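Pheromone cOB1/lipoprotein, YaeC family (Enterococcus faecalis, PDB 4EF1) probably binds methionine as the lipid-anchored substrate-binding protein of an ABC-type uptake system, and its precursor is probably the source of the sex pheromone cOB1. Local coordinates at residues S4-G9 / K218-V223; E29-E34 / N214-K219; S11-A16 / K235-A240. One frame throughout, in Å; residues are numbered along the deposited sequence. Where two conformers were deposited one is given.

Interaction 1 of 3, residues S4-G9 / K218-V223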
ATOM      1  N   SER A   4     -19.403   7.465 -20.864  1.00 43.00           N
ATOM      2  CA  SER A   4     -19.394   8.220 -19.548  1.00 40.25           C
ATOM      3  C   SER A   4     -17.960   8.326 -18.979  1.00 34.44           C
ATOM      4  O   SER A   4     -17.357   7.302 -18.742  1.00 32.66           O
ATOM      5  CB  SER A   4     -20.243   7.543 -18.451  1.00 38.49           C
ATOM      6  OG  SER A   4     -21.621   7.463 -18.756  1.00 42.76           O
ATOM      7  N   VAL A   5     -17.454   9.527 -18.706  1.00 32.76           N
ATOM      8  CA  VAL A   5     -16.066   9.698 -18.241  1.00 32.42           C
ATOM      9  C   VAL A   5     -15.936   9.335 -16.742  1.00 31.50           C
ATOM     10  O   VAL A   5     -16.815   9.654 -15.944  1.00 42.43           O
ATOM     11  CB  VAL A   5     -15.543  11.130 -18.477  1.00 30.29           C
ATOM     12  CG1 VAL A   5     -14.058  11.273 -18.106  1.00 29.78           C
ATOM     13  CG2 VAL A   5     -15.779  11.582 -19.897  1.00 32.11           C
ATOM     14  N   LEU A   6     -14.866   8.637 -16.373  1.00 28.07           N
ATOM     15  CA  LEU A   6     -14.566   8.337 -14.958  1.00 25.96           C
ATOM     16  C   LEU A   6     -13.084   8.612 -14.778  1.00 24.44           C
ATOM     17  O   LEU A   6     -12.230   7.935 -15.376  1.00 23.37           O
ATOM     18  CB  LEU A   6     -14.930   6.903 -14.562  1.00 26.80           C
ATOM     19  CG  LEU A   6     -14.763   6.551 -13.062  1.00 24.89           C
ATOM     20  CD1 LEU A   6     -15.692   7.343 -12.161  1.00 25.53           C
ATOM     21  CD2 LEU A   6     -14.976   5.067 -12.840  1.00 26.10           C
ATOM     22  N   LYS A   7     -12.776   9.655 -14.015  1.00 24.75           N
ATOM     23  CA  LYS A   7     -11.381  10.061 -13.780  1.00 24.56           C
ATOM     24  C   LYS A   7     -10.868   9.450 -12.496  1.00 21.01           C
ATOM     25  O   LYS A   7     -11.387   9.788 -11.413  1.00 20.71           O
ATOM     26  CB  LYS A   7     -11.250  11.580 -13.711  1.00 27.46           C
ATOM     27  CG  LYS A   7     -11.182  12.277 -15.059  1.00 33.90           C
ATOM     28  CD  LYS A   7     -10.986  13.784 -14.905  1.00 38.70           C
ATOM     29  CE  LYS A   7     -10.825  14.452 -16.258  1.00 41.70           C
ATOM     30  NZ  LYS A   7     -11.363  15.837 -16.280  1.00 47.92           N
ATOM     31  N   VAL A   8      -9.847   8.592 -12.585  1.00 19.70           N
ATOM     32  CA  VAL A   8      -9.297   7.920 -11.385  1.00 20.91           C
ATOM     33  C   VAL A   8      -7.829   8.326 -11.111  1.00 20.71           C
ATOM     34  O   VAL A   8      -6.976   8.299 -12.017  1.00 20.80           O
ATOM     35  CB  VAL A   8      -9.447   6.395 -11.481  1.00 22.45           C
ATOM     36  CG1 VAL A   8      -9.081   5.762 -10.161  1.00 18.11           C
ATOM     37  CG2 VAL A   8     -10.892   6.006 -11.876  1.00 23.09           C
ATOM     38  N   GLY A   9      -7.531   8.751  -9.888  1.00 19.69           N
ATOM     39  CA  GLY A   9      -6.150   9.093  -9.505  1.00 20.78           C
ATOM     40  C   GLY A   9      -5.500   7.852  -8.938  1.00 23.06           C
ATOM     41  O   GLY A   9      -6.159   7.088  -8.208  1.00 22.81           O
ATOM     42  N   LYS A 218     -19.007   1.217  -9.684  1.00 20.73           N
ATOM     43  CA  LYS A 218     -19.291  -0.203  -9.474  0.50 21.85           C
ATOM     44  C   LYS A 218     -18.836  -1.035 -10.680  1.00 22.46           C
ATOM     45  O   LYS A 218     -18.296  -2.099 -10.510  1.00 24.36           O
ATOM     46  CB  LYS A 218     -20.758  -0.432  -9.111  0.50 23.89           C
ATOM     47  CG  LYS A 218     -21.059   0.140  -7.714  0.50 25.08           C
ATOM     48  CD  LYS A 218     -22.392  -0.244  -7.087  0.50 26.51           C
ATOM     49  CE  LYS A 218     -23.622   0.260  -7.815  0.50 27.56           C
ATOM     50  NZ  LYS A 218     -24.811   0.180  -6.920  0.50 30.01           N
ATOM     51  N   LYS A 219     -19.030  -0.521 -11.878  1.00 21.40           N
ATOM     52  CA  LYS A 219     -18.572  -1.221 -13.100  1.00 23.48           C
ATOM     53  C   LYS A 219     -17.058  -1.412 -13.058  1.00 21.42           C
ATOM     54  O   LYS A 219     -16.551  -2.488 -13.385  1.00 22.41           O
ATOM     55  CB  LYS A 219     -18.975  -0.431 -14.364  1.00 24.13           C
ATOM     56  CG  LYS A 219     -20.423  -0.625 -14.798  1.00 26.90           C
ATOM     57  CD  LYS A 219     -20.774   0.327 -15.925  1.00 24.98           C
ATOM     58  CE  LYS A 219     -22.229   0.229 -16.254  1.00 27.89           C
ATOM     59  NZ  LYS A 219     -22.451   1.063 -17.464  1.00 30.54           N
ATOM     60  N   LEU A 220     -16.358  -0.354 -12.647  1.00 20.44           N
ATOM     61  CA  LEU A 220     -14.909  -0.375 -12.487  1.00 20.78           C
ATOM     62  C   LEU A 220     -14.465  -1.383 -11.484  1.00 19.51           C
ATOM     63  O   LEU A 220     -13.581  -2.156 -11.765  1.00 19.65           O
ATOM     64  CB  LEU A 220     -14.350   0.990 -12.078  1.00 19.40           C
ATOM     65  CG  LEU A 220     -12.836   1.086 -11.800  1.00 18.92           C
ATOM     66  CD1 LEU A 220     -11.979   0.676 -12.994  1.00 19.89           C
ATOM     67  CD2 LEU A 220     -12.583   2.521 -11.409  1.00 18.20           C
ATOM     68  N   VAL A 221     -15.066  -1.372 -10.301  1.00 20.71           N
ATOM     69  CA  VAL A 221     -14.709  -2.359  -9.276  1.00 19.33           C
ATOM     70  C   VAL A 221     -14.904  -3.792  -9.758  1.00 20.81           C
ATOM     71  O   VAL A 221     -14.082  -4.642  -9.473  1.00 21.32           O
ATOM     72  CB  VAL A 221     -15.467  -2.111  -7.926  1.00 18.79           C
ATOM     73  CG1 VAL A 221     -15.184  -3.233  -6.916  1.00 19.36           C
ATOM     74  CG2 VAL A 221     -15.072  -0.763  -7.356  1.00 18.00           C
ATOM     75  N   LYS A 222     -16.012  -4.060 -10.459  1.00 20.69           N
ATOM     76  CA  LYS A 222     -16.312  -5.399 -10.918  1.00 21.06           C
ATOM     77  C   LYS A 222     -15.267  -5.824 -11.960  1.00 21.57           C
ATOM     78  O   LYS A 222     -14.808  -6.960 -11.914  1.00 20.11           O
ATOM     79  CB  LYS A 222     -17.712  -5.519 -11.527  1.00 22.18           C
ATOM     80  CG  LYS A 222     -18.088  -6.964 -11.924  1.00 24.11           C
ATOM     81  CD  LYS A 222     -19.460  -7.016 -12.565  1.00 24.66           C
ATOM     82  CE  LYS A 222     -19.913  -8.407 -12.908  1.00 26.08           C
ATOM     83  NZ  LYS A 222     -21.297  -8.454 -13.444  1.00 25.81           N
ATOM     84  N   VAL A 223     -14.908  -4.906 -12.872  1.00 20.98           N
ATOM     85  CA  VAL A 223     -13.932  -5.232 -13.961  1.00 20.50           C
ATOM     86  C   VAL A 223     -12.571  -5.480 -13.326  1.00 21.42           C
ATOM     87  O   VAL A 223     -11.906  -6.500 -13.621  1.00 24.24           O
ATOM     88  CB  VAL A 223     -13.881  -4.131 -15.031  1.00 19.81           C
ATOM     89  CG1 VAL A 223     -12.639  -4.287 -15.896  1.00 19.80           C
ATOM     90  CG2 VAL A 223     -15.155  -4.120 -15.847  1.00 19.36           C
TER
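L6 and L220 meet at an oblique angle, each offering one methyl of its fork: L6 CD2 lies 3.8 Å from L220 CD2, and L220 CB stands a little further back at 4.2 Å from L6 CD2. The same L220 methyl serves a second neighbour. V8 meets it tip to tip, with V8 CG2 3.9 Å from L220 CD2. A single methyl of the helix is thus set against two residues of the strand, L6 and V8, both directed at the helix. L220 reaches them because its CG stands anti to the backbone N (chi1 177°), which carries the fork out from the helix toward the strand. The touch is small but wholly apolar and buried, and the backbones stay well apart, with L6 CA 9.1 Å from L220 CA. Around it, V217 adds to the cover of L6, L19 of helix 12-28 packs on V8, and V31 and L33 of the adjoining strand bring in further apolar groups. This is helix-on-sheet packing in an alpha/beta domain, here helix 215-225 laid against strand 4-10 in one lobe of a periplasmic-binding-protein fold.

Interaction 2 of 3, residues E29-E34 / N214-K219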
ATOM      1  N   GLU A  29     -18.278  -1.409 -21.400  1.00 29.73           N
ATOM      2  CA  GLU A  29     -19.375  -1.144 -20.462  1.00 31.42           C
ATOM      3  C   GLU A  29     -19.854   0.336 -20.529  1.00 29.10           C
ATOM      4  O   GLU A  29     -20.603   0.788 -19.661  1.00 30.47           O
ATOM      5  CB  GLU A  29     -18.963  -1.477 -19.036  1.00 28.48           C
ATOM      6  CG  GLU A  29     -18.404  -2.866 -18.782  1.00 29.59           C
ATOM      7  CD  GLU A  29     -19.379  -3.975 -19.109  1.00 34.76           C
ATOM      8  OE1 GLU A  29     -20.595  -3.702 -19.173  1.00 33.08           O
ATOM      9  OE2 GLU A  29     -18.913  -5.129 -19.339  1.00 36.91           O
ATOM     10  N   GLY A  30     -19.426   1.071 -21.551  1.00 32.74           N
ATOM     11  CA  GLY A  30     -19.857   2.458 -21.733  1.00 36.16           C
ATOM     12  C   GLY A  30     -19.210   3.456 -20.794  1.00 34.02           C
ATOM     13  O   GLY A  30     -19.800   4.478 -20.491  1.00 30.59           O
ATOM     14  N   VAL A  31     -17.983   3.160 -20.363  1.00 30.57           N
ATOM     15  CA  VAL A  31     -17.224   4.050 -19.478  1.00 29.64           C
ATOM     16  C   VAL A  31     -15.898   4.421 -20.139  1.00 27.88           C
ATOM     17  O   VAL A  31     -15.178   3.542 -20.568  1.00 27.37           O
ATOM     18  CB  VAL A  31     -16.972   3.381 -18.100  1.00 26.71           C
ATOM     19  CG1 VAL A  31     -16.024   4.212 -17.234  1.00 25.21           C
ATOM     20  CG2 VAL A  31     -18.278   3.139 -17.368  1.00 25.23           C
ATOM     21  N   LYS A  32     -15.599   5.719 -20.221  1.00 30.08           N
ATOM     22  CA  LYS A  32     -14.280   6.200 -20.644  1.00 31.07           C
ATOM     23  C   LYS A  32     -13.438   6.470 -19.383  1.00 29.95           C
ATOM     24  O   LYS A  32     -13.600   7.487 -18.680  1.00 27.70           O
ATOM     25  CB  LYS A  32     -14.393   7.462 -21.492  1.00 33.64           C
ATOM     26  CG  LYS A  32     -13.061   7.991 -22.001  1.00 40.61           C
ATOM     27  CD  LYS A  32     -13.229   9.237 -22.878  1.00 44.15           C
ATOM     28  CE  LYS A  32     -11.924   9.628 -23.572  1.00 46.11           C
ATOM     29  NZ  LYS A  32     -10.782   9.752 -22.615  1.00 50.48           N
ATOM     30  N   LEU A  33     -12.555   5.532 -19.103  1.00 29.57           N
ATOM     31  CA  LEU A  33     -11.682   5.600 -17.960  1.00 28.04           C
ATOM     32  C   LEU A  33     -10.497   6.535 -18.268  1.00 27.68           C
ATOM     33  O   LEU A  33      -9.876   6.454 -19.337  1.00 27.99           O
ATOM     34  CB  LEU A  33     -11.234   4.187 -17.602  1.00 25.96           C
ATOM     35  CG  LEU A  33     -10.424   4.006 -16.367  1.00 26.02           C
ATOM     36  CD1 LEU A  33     -11.245   4.481 -15.160  1.00 25.81           C
ATOM     37  CD2 LEU A  33     -10.079   2.542 -16.256  1.00 25.75           C
ATOM     38  N   GLU A  34     -10.232   7.467 -17.361  1.00 26.60           N
ATOM     39  CA  GLU A  34      -9.102   8.386 -17.486  1.00 30.03           C
ATOM     40  C   GLU A  34      -8.300   8.344 -16.195  1.00 31.26           C
ATOM     41  O   GLU A  34      -8.864   8.264 -15.108  1.00 32.60           O
ATOM     42  CB  GLU A  34      -9.591   9.799 -17.811  1.00 37.47           C
ATOM     43  CG  GLU A  34     -10.311   9.879 -19.155  1.00 39.71           C
ATOM     44  CD  GLU A  34     -10.788  11.285 -19.529  1.00 43.06           C
ATOM     45  OE1 GLU A  34     -10.618  12.231 -18.722  1.00 42.61           O
ATOM     46  OE2 GLU A  34     -11.361  11.420 -20.635  1.00 36.95           O
ATOM     47  N   ASN A 214     -22.552   5.277  -7.206  1.00 26.96           N
ATOM     48  CA  ASN A 214     -22.307   5.587  -8.598  1.00 27.47           C
ATOM     49  C   ASN A 214     -22.118   4.289  -9.341  1.00 28.04           C
ATOM     50  O   ASN A 214     -21.287   3.478  -8.948  1.00 25.29           O
ATOM     51  CB  ASN A 214     -21.077   6.464  -8.744  1.00 26.24           C
ATOM     52  CG  ASN A 214     -20.833   6.871 -10.167  1.00 27.08           C
ATOM     53  OD1 ASN A 214     -20.284   6.092 -10.949  1.00 23.28           O
ATOM     54  ND2 ASN A 214     -21.217   8.119 -10.519  1.00 26.50           N
ATOM     55  N   GLU A 215     -22.935   4.077 -10.371  1.00 29.63           N
ATOM     56  CA  GLU A 215     -22.950   2.827 -11.147  1.00 31.19           C
ATOM     57  C   GLU A 215     -21.649   2.616 -11.885  1.00 27.08           C
ATOM     58  O   GLU A 215     -21.192   1.461 -12.050  1.00 26.78           O
ATOM     59  CB  GLU A 215     -24.095   2.860 -12.169  1.00 33.48           C
ATOM     60  CG  GLU A 215     -24.288   1.599 -13.007  1.00 46.54           C
ATOM     61  CD  GLU A 215     -25.168   1.818 -14.241  1.00 60.25           C
ATOM     62  OE1 GLU A 215     -25.208   2.948 -14.789  1.00 80.90           O
ATOM     63  OE2 GLU A 215     -25.817   0.849 -14.686  1.00 67.46           O
ATOM     64  N   ASN A 216     -21.044   3.702 -12.357  1.00 26.40           N
ATOM     65  CA  ASN A 216     -19.783   3.583 -13.117  1.00 26.09           C
ATOM     66  C   ASN A 216     -18.611   3.169 -12.255  1.00 23.23           C
ATOM     67  O   ASN A 216     -17.725   2.438 -12.707  1.00 21.85           O
ATOM     68  CB  ASN A 216     -19.475   4.839 -13.913  1.00 27.32           C
ATOM     69  CG  ASN A 216     -20.399   5.008 -15.127  1.00 34.85           C
ATOM     70  OD1 ASN A 216     -21.047   4.057 -15.582  1.00 35.00           O
ATOM     71  ND2 ASN A 216     -20.431   6.214 -15.669  1.00 38.18           N
ATOM     72  N   VAL A 217     -18.609   3.631 -11.008  1.00 23.04           N
ATOM     73  CA  VAL A 217     -17.613   3.188 -10.037  1.00 21.33           C
ATOM     74  C   VAL A 217     -17.759   1.681  -9.801  1.00 22.20           C
ATOM     75  O   VAL A 217     -16.753   0.984  -9.717  1.00 21.53           O
ATOM     76  CB  VAL A 217     -17.719   3.977  -8.704  1.00 22.86           C
ATOM     77  CG1 VAL A 217     -16.834   3.358  -7.640  1.00 22.85           C
ATOM     78  CG2 VAL A 217     -17.256   5.410  -8.955  1.00 22.90           C
ATOM     79  N   LYS A 218     -19.007   1.217  -9.684  1.00 20.73           N
ATOM     80  CA  LYS A 218     -19.291  -0.203  -9.474  0.50 21.85           C
ATOM     81  C   LYS A 218     -18.836  -1.035 -10.680  1.00 22.46           C
ATOM     82  O   LYS A 218     -18.296  -2.099 -10.510  1.00 24.36           O
ATOM     83  CB  LYS A 218     -20.758  -0.432  -9.111  0.50 23.89           C
ATOM     84  CG  LYS A 218     -21.059   0.140  -7.714  0.50 25.08           C
ATOM     85  CD  LYS A 218     -22.392  -0.244  -7.087  0.50 26.51           C
ATOM     86  CE  LYS A 218     -23.622   0.260  -7.815  0.50 27.56           C
ATOM     87  NZ  LYS A 218     -24.811   0.180  -6.920  0.50 30.01           N
ATOM     88  N   LYS A 219     -19.030  -0.521 -11.878  1.00 21.40           N
ATOM     89  CA  LYS A 219     -18.572  -1.221 -13.100  1.00 23.48           C
ATOM     90  C   LYS A 219     -17.058  -1.412 -13.058  1.00 21.42           C
ATOM     91  O   LYS A 219     -16.551  -2.488 -13.385  1.00 22.41           O
ATOM     92  CB  LYS A 219     -18.975  -0.431 -14.364  1.00 24.13           C
ATOM     93  CG  LYS A 219     -20.423  -0.625 -14.798  1.00 26.90           C
ATOM     94  CD  LYS A 219     -20.774   0.327 -15.925  1.00 24.98           C
ATOM     95  CE  LYS A 219     -22.229   0.229 -16.254  1.00 27.89           C
ATOM     96  NZ  LYS A 219     -22.451   1.063 -17.464  1.00 30.54           N
TER
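K219 turns its CG anti to the carbonyl carbon (chi1 -80°) and runs straight from there to NZ, and this reach takes the ammonium group across to the backbone of E29. K219 NZ gives a hydrogen bond of 2.9 Å to E29 O, arriving almost head-on to the carbonyl, with a C=O...N angle of 164°. The methylenes are used as well: K219 CD lies 4.0 Å from E29 CB and also 4.0 Å from V31 CG2, so the aliphatic part of the lysine packs while its end is held by the carbonyl. The E29 side chain is bent at chi2 and its carboxylate does not close a salt bridge, E29 OE1 staying 5.4 Å from K219 NZ; at that separation the opposite charges may still attract weakly.

V31 and N216 lie alongside, pointing opposite ways. V31 CG2 comes 3.4 Å from N216 OD1 and 3.6 Å from N216 CG, a methyl packed against the amide. N216 also belongs to the start of its helix: N214, at the N-cap, accepts from V217 N through OD1 at 3.0 Å, in the carbonyl plane and on a lone pair, while its bond from N216 N is weak.

G30, with positive phi, is the C' residue of the Schellman motif that ends helix 12-28, and E29 O belongs to that turn. The chain then enters strand 31-37, which is hydrogen-bonded to strand 4-10 through K32 and E34. The first turns of helix 215-225 therefore lie beside the junction of helix 12-28 with strand 31-37, where L26 also packs on V31 and S4 touches N216.

Interaction 3 of 3, residues S11-A16 / K235-A240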
ATOM      1  N   SER A  11      -1.434   5.588  -7.942  1.00 18.49           N
ATOM      2  CA  SER A  11      -0.007   5.479  -7.844  1.00 17.98           C
ATOM      3  C   SER A  11       0.440   4.944  -9.215  1.00 19.78           C
ATOM      4  O   SER A  11      -0.358   4.236  -9.854  1.00 20.01           O
ATOM      5  CB  SER A  11       0.413   4.521  -6.758  1.00 17.12           C
ATOM      6  OG  SER A  11       0.054   4.956  -5.433  1.00 18.10           O
ATOM      7  N   PRO A  12       1.683   5.234  -9.651  1.00 19.64           N
ATOM      8  CA  PRO A  12       2.142   4.784 -10.993  1.00 21.28           C
ATOM      9  C   PRO A  12       2.062   3.287 -11.250  1.00 20.92           C
ATOM     10  O   PRO A  12       1.615   2.853 -12.317  1.00 24.87           O
ATOM     11  CB  PRO A  12       3.597   5.214 -11.029  1.00 23.23           C
ATOM     12  CG  PRO A  12       3.724   6.321 -10.042  1.00 25.27           C
ATOM     13  CD  PRO A  12       2.722   6.032  -8.969  1.00 21.86           C
ATOM     14  N   VAL A  13       2.539   2.502 -10.292  1.00 22.73           N
ATOM     15  CA  VAL A  13       2.658   1.054 -10.443  1.00 20.59           C
ATOM     16  C   VAL A  13       2.347   0.416  -9.104  1.00 19.09           C
ATOM     17  O   VAL A  13       2.918   0.821  -8.120  1.00 20.51           O
ATOM     18  CB  VAL A  13       4.101   0.617 -10.829  1.00 23.62           C
ATOM     19  CG1 VAL A  13       4.243  -0.905 -10.769  1.00 24.25           C
ATOM     20  CG2 VAL A  13       4.494   1.163 -12.192  1.00 25.95           C
ATOM     21  N   PRO A  14       1.511  -0.629  -9.077  1.00 19.28           N
ATOM     22  CA  PRO A  14       0.818  -1.204 -10.224  1.00 21.36           C
ATOM     23  C   PRO A  14      -0.470  -0.446 -10.588  1.00 20.27           C
ATOM     24  O   PRO A  14      -0.994  -0.628 -11.652  1.00 20.34           O
ATOM     25  CB  PRO A  14       0.424  -2.593  -9.719  1.00 22.14           C
ATOM     26  CG  PRO A  14       0.189  -2.381  -8.262  1.00 20.95           C
ATOM     27  CD  PRO A  14       1.221  -1.383  -7.847  1.00 23.14           C
ATOM     28  N   HIS A  15      -0.934   0.438  -9.718  1.00 20.01           N
ATOM     29  CA  HIS A  15      -2.287   0.991  -9.862  1.00 20.83           C
ATOM     30  C   HIS A  15      -2.610   1.592 -11.215  1.00 20.72           C
ATOM     31  O   HIS A  15      -3.569   1.171 -11.858  1.00 20.30           O
ATOM     32  CB  HIS A  15      -2.596   1.987  -8.760  1.00 17.92           C
ATOM     33  CG  HIS A  15      -2.266   1.479  -7.379  1.00 19.80           C
ATOM     34  ND1 HIS A  15      -0.997   1.253  -6.980  1.00 19.80           N
ATOM     35  CD2 HIS A  15      -3.061   1.202  -6.308  1.00 19.20           C
ATOM     36  CE1 HIS A  15      -0.982   0.818  -5.735  1.00 18.71           C
ATOM     37  NE2 HIS A  15      -2.244   0.793  -5.299  1.00 24.53           N
ATOM     38  N   ALA A  16      -1.842   2.591 -11.654  1.00 21.10           N
ATOM     39  CA  ALA A  16      -2.122   3.236 -12.927  1.00 18.71           C
ATOM     40  C   ALA A  16      -1.969   2.280 -14.106  1.00 20.35           C
ATOM     41  O   ALA A  16      -2.721   2.377 -15.093  1.00 18.73           O
ATOM     42  CB  ALA A  16      -1.256   4.490 -13.153  1.00 18.09           C
ATOM     43  N   LYS A 235       0.092 -12.530 -13.118  1.00 25.62           N
ATOM     44  CA  LYS A 235       1.156 -12.838 -14.079  1.00 28.85           C
ATOM     45  C   LYS A 235       2.140 -11.676 -14.213  1.00 31.45           C
ATOM     46  O   LYS A 235       3.352 -11.885 -14.198  1.00 35.86           O
ATOM     47  CB  LYS A 235       0.575 -13.180 -15.424  1.00 29.44           C
ATOM     48  N   LYS A 236       1.621 -10.456 -14.315  1.00 29.06           N
ATOM     49  CA  LYS A 236       2.447  -9.274 -14.547  1.00 30.26           C
ATOM     50  C   LYS A 236       3.522  -9.042 -13.506  1.00 30.27           C
ATOM     51  O   LYS A 236       4.652  -8.840 -13.893  1.00 31.11           O
ATOM     52  CB  LYS A 236       1.576  -8.027 -14.655  1.00 29.96           C
ATOM     53  CG  LYS A 236       2.256  -6.717 -14.982  1.00 31.41           C
ATOM     54  CD  LYS A 236       2.669  -6.556 -16.427  1.00 36.24           C
ATOM     55  CE  LYS A 236       3.366  -5.218 -16.599  1.00 36.09           C
ATOM     56  NZ  LYS A 236       3.746  -5.074 -18.011  1.00 40.38           N
ATOM     57  N   TRP A 237       3.163  -9.081 -12.215  1.00 25.56           N
ATOM     58  CA  TRP A 237       4.097  -8.827 -11.133  1.00 25.64           C
ATOM     59  C   TRP A 237       4.495 -10.030 -10.332  1.00 27.14           C
ATOM     60  O   TRP A 237       5.011  -9.887  -9.208  1.00 25.11           O
ATOM     61  CB  TRP A 237       3.553  -7.700 -10.232  1.00 24.47           C
ATOM     62  CG  TRP A 237       3.459  -6.398 -11.014  1.00 24.24           C
ATOM     63  CD1 TRP A 237       4.500  -5.534 -11.370  1.00 23.96           C
ATOM     64  CD2 TRP A 237       2.253  -5.794 -11.571  1.00 24.13           C
ATOM     65  NE1 TRP A 237       4.023  -4.471 -12.071  1.00 25.34           N
ATOM     66  CE2 TRP A 237       2.679  -4.552 -12.219  1.00 24.33           C
ATOM     67  CE3 TRP A 237       0.908  -6.122 -11.561  1.00 24.26           C
ATOM     68  CZ2 TRP A 237       1.778  -3.710 -12.857  1.00 25.12           C
ATOM     69  CZ3 TRP A 237      -0.006  -5.265 -12.200  1.00 24.74           C
ATOM     70  CH2 TRP A 237       0.421  -4.084 -12.824  1.00 25.71           C
ATOM     71  N   ASN A 238       4.243 -11.209 -10.894  1.00 28.14           N
ATOM     72  CA  ASN A 238       4.630 -12.501 -10.341  1.00 30.35           C
ATOM     73  C   ASN A 238       4.295 -12.727  -8.890  1.00 29.37           C
ATOM     74  O   ASN A 238       5.133 -13.192  -8.128  1.00 27.74           O
ATOM     75  CB  ASN A 238       6.113 -12.776 -10.662  1.00 37.72           C
ATOM     76  CG  ASN A 238       6.315 -13.067 -12.143  1.00 49.75           C
ATOM     77  OD1 ASN A 238       6.959 -12.298 -12.859  1.00 58.43           O
ATOM     78  ND2 ASN A 238       5.692 -14.154 -12.629  1.00 52.08           N
ATOM     79  N   GLY A 239       3.066 -12.388  -8.509  1.00 27.78           N
ATOM     80  CA  GLY A 239       2.610 -12.588  -7.154  1.00 27.40           C
ATOM     81  C   GLY A 239       2.901 -11.523  -6.136  1.00 26.30           C
ATOM     82  O   GLY A 239       2.406 -11.621  -5.036  1.00 28.90           O
ATOM     83  N   ALA A 240       3.692 -10.498  -6.456  1.00 28.99           N
ATOM     84  CA  ALA A 240       3.930  -9.406  -5.509  1.00 27.72           C
ATOM     85  C   ALA A 240       2.675  -8.552  -5.283  1.00 26.85           C
ATOM     86  O   ALA A 240       2.499  -7.947  -4.216  1.00 25.55           O
ATOM     87  CB  ALA A 240       5.108  -8.554  -5.966  1.00 28.34           C
TER
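At the start of helix 12-28, beside the ligand pocket, P14 lies against one face of the indole of W237, the residue where the chain leaves helix 227-236. The contact is a CH-pi interaction. P14 CB stands 3.5 Å from the centroid of the six-membered ring of W237 and only 15° off its normal, with its closest approach, 3.4 Å, to W237 CH2. P14 CA follows at 3.8 Å from W237 CZ2, so one flank of the pyrrolidine ring covers the benzo half of the indole. V13 comes to the pyrrole half obliquely: its CG1 is 3.8 Å from W237 NE1 and 4.2 Å from W237 CE2, an apolar touch.

The torsions of W237, with CG anti to the carbonyl carbon (chi1 -64°) and chi2 -77°, send the indole across toward the helix start. Its opposite face is taken by its own neighbour, K236 CG, 3.4 Å above the plane, so the ring is sandwiched between proline and lysine methylenes. V181, E17 and I18 also touch W237, and W232 brings its ring up at a steep angle. The peptide bond before P14 is cis, and A16 N bonds back to S11 O, five residues earlier, as in a pi-helical turn.

On the other segment, W237 begins a type I' turn that closes with the bond from A240 N to W237 O, reversing the chain after the helix. H15 points away from the tryptophan and touches the bound selenomethionine; its NE2 bonds to N203 OD1, another pocket residue. W237, near the C-terminus, packs on the proline next to this pocket histidine, beside the ligand-binding cleft of a periplasmic-binding-protein fold that fits a methionine-binding member of the NlpA family.

Interactions 1 and 2 are two parts of one interface, their centres 4 Å apart: both use helix 215-225, sharing K218 and K219, and both reach the same sheet through neighbouring strands 4-10 and 31-37. Backbone bonds probably join those strands directly, V8 N to E34 O at 2.7 Å and S4 O to K32 N at 2.8 Å. Interaction 3 lies about 18 Å from interaction 1 and 21 Å from interaction 2, centre to centre, yet strand 4-10 leads into helix 12-28 and helix 215-225 into helix 227-236. It is the one nearest the ligand: H15 of segment 11-16 touches the selenomethionine, and the side chain of P14 is about 6 Å from it, against about 13 Å for the side chain of V8.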